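Nonsense-mediated mRNA decay factor SMG5 (Homo sapiens, PDB 2HWY) takes part in nonsense-mediated mRNA decay, promoting dephosphorylation of UPF1, and is represented by its PIN domain, the protein having no RNase activity by itself. Local coordinates at residues T35-D38 against G39-L43. Residues are numbered along the deposited sequence; the frame is centred on the assembly and turned at random.
Sequences TVID and GLDLL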
loop_
_atom_site.group_PDB
_atom_site.type_symbol
_atom_site.label_atom_id
_atom_site.label_comp_id
_atom_site.label_asym_id
_atom_site.label_seq_id
_atom_site.Cartn_x
_atom_site.Cartn_y
_atom_site.Cartn_z
ATOM N N THR A 35 1.882 8.560 -5.732
ATOM C CA THR A 35 2.930 8.024 -6.579
ATOM C C THR A 35 2.604 6.585 -6.973
ATOM O O THR A 35 3.018 6.123 -8.040
ATOM C CB THR A 35 4.300 8.108 -5.873
ATOM O OG1 THR A 35 5.347 7.939 -6.834
ATOM C CG2 THR A 35 4.439 7.064 -4.750
ATOM N N VAL A 36 1.839 5.904 -6.112
ATOM C CA VAL A 36 1.381 4.543 -6.337
ATOM C C VAL A 36 0.183 4.573 -7.289
ATOM O O VAL A 36 0.192 3.929 -8.332
ATOM C CB VAL A 36 1.007 3.854 -4.988
ATOM C CG1 VAL A 36 0.562 2.425 -5.217
ATOM C CG2 VAL A 36 2.184 3.881 -4.037
ATOM N N ILE A 37 -0.841 5.330 -6.923
ATOM C CA ILE A 37 -2.007 5.540 -7.773
ATOM C C ILE A 37 -1.627 5.950 -9.217
ATOM O O ILE A 37 -2.128 5.387 -10.203
ATOM C CB ILE A 37 -2.926 6.584 -7.092
ATOM C CG1 ILE A 37 -3.956 5.881 -6.217
ATOM C CG2 ILE A 37 -3.634 7.483 -8.085
ATOM C CD1 ILE A 37 -5.205 5.456 -6.945
ATOM N N ASP A 38 -0.740 6.928 -9.347
ATOM C CA ASP A 38 -0.269 7.351 -10.668
ATOM C C ASP A 38 0.601 6.281 -11.341
ATOM O O ASP A 38 0.557 6.127 -12.557
ATOM C CB ASP A 38 0.463 8.701 -10.575
ATOM C CG ASP A 38 -0.472 9.845 -10.194
ATOM O OD1 ASP A 38 -1.713 9.604 -10.135
ATOM O OD2 ASP A 38 0.026 10.972 -9.947
ATOM N N GLY A 39 1.376 5.547 -10.549
ATOM C CA GLY A 39 2.124 4.397 -11.043
ATOM C C GLY A 39 1.204 3.342 -11.632
ATOM O O GLY A 39 1.520 2.719 -12.657
ATOM N N LEU A 40 0.048 3.150 -11.006
ATOM C CA LEU A 40 -0.887 2.133 -11.473
ATOM C C LEU A 40 -1.613 2.570 -12.756
ATOM O O LEU A 40 -1.797 1.742 -13.652
ATOM C CB LEU A 40 -1.881 1.757 -10.376
ATOM C CG LEU A 40 -1.258 1.220 -9.087
ATOM C CD1 LEU A 40 -2.287 1.119 -8.012
ATOM C CD2 LEU A 40 -0.615 -0.122 -9.292
ATOM N N ASP A 41 -2.018 3.842 -12.850
ATOM C CA ASP A 41 -2.558 4.401 -14.109
ATOM C C ASP A 41 -1.584 4.155 -15.276
ATOM O O ASP A 41 -2.006 3.757 -16.362
ATOM C CB ASP A 41 -2.825 5.926 -14.013
ATOM C CG ASP A 41 -3.941 6.294 -13.021
ATOM O OD1 ASP A 41 -5.033 5.668 -13.077
ATOM O OD2 ASP A 41 -3.715 7.234 -12.202
ATOM N N LEU A 42 -0.292 4.411 -15.052
ATOM C CA LEU A 42 0.748 4.065 -16.031
ATOM C C LEU A 42 0.709 2.576 -16.383
ATOM O O LEU A 42 0.801 2.213 -17.556
ATOM C CB LEU A 42 2.158 4.370 -15.508
ATOM C CG LEU A 42 2.766 5.766 -15.581
ATOM C CD1 LEU A 42 4.169 5.721 -14.975
ATOM C CD2 LEU A 42 2.807 6.301 -17.011
ATOM N N LEU A 43 0.602 1.719 -15.368
ATOM C CA LEU A 43 0.768 0.273 -15.581
ATOM C C LEU A 43 -0.494 -0.440 -16.133
ATOM O O LEU A 43 -0.380 -1.477 -16.780
ATOM C CB LEU A 43 1.285 -0.394 -14.298
ATOM C CG LEU A 43 2.703 0.017 -13.885
ATOM C CD1 LEU A 43 2.944 -0.261 -12.410
ATOM C CD2 LEU A 43 3.753 -0.681 -14.726
#
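I37 O receives two backbone N-H groups: D41 N at 3.1 Å, nearly straight at 168°, and L40 N through a weak, strongly bent bond. L40 N has its main acceptor in V36 O, 2.8 Å away. G39 N to T35 O and L42 N to D38 O continue the same i to i+4 spacing, so the chain stays alpha-helical across the glycine. On the buried face V36 and L40 lie side by side and point the same way, with V36 CG1 4.2 Å from L40 CD1. The chi1 of L40, -59°, sets CG beside its own backbone N, from where CD1 meets V36 CG1. Both side chains also touch T9 of helix 9-14, while L40 reaches I54 of helix 48-63 as well. With only an alanine at L40, the CD1 contact with V36 CG1 would probably be lost and a gap left towards C13 and I54. On a more exposed face, D38 OD1 stands 3.7 Å from D41 OD2, two like charges whose carboxylate planes are 34° apart; the salt bridge from D38 OD1 to R34 probably eases their repulsion. All this lies within one alpha-helix, 34-43, which directly follows strand 29-32 of the parallel sheet in the alpha/beta PIN domain and packs V36 and L40 on helix 9-14, with the aspartates on its more open side.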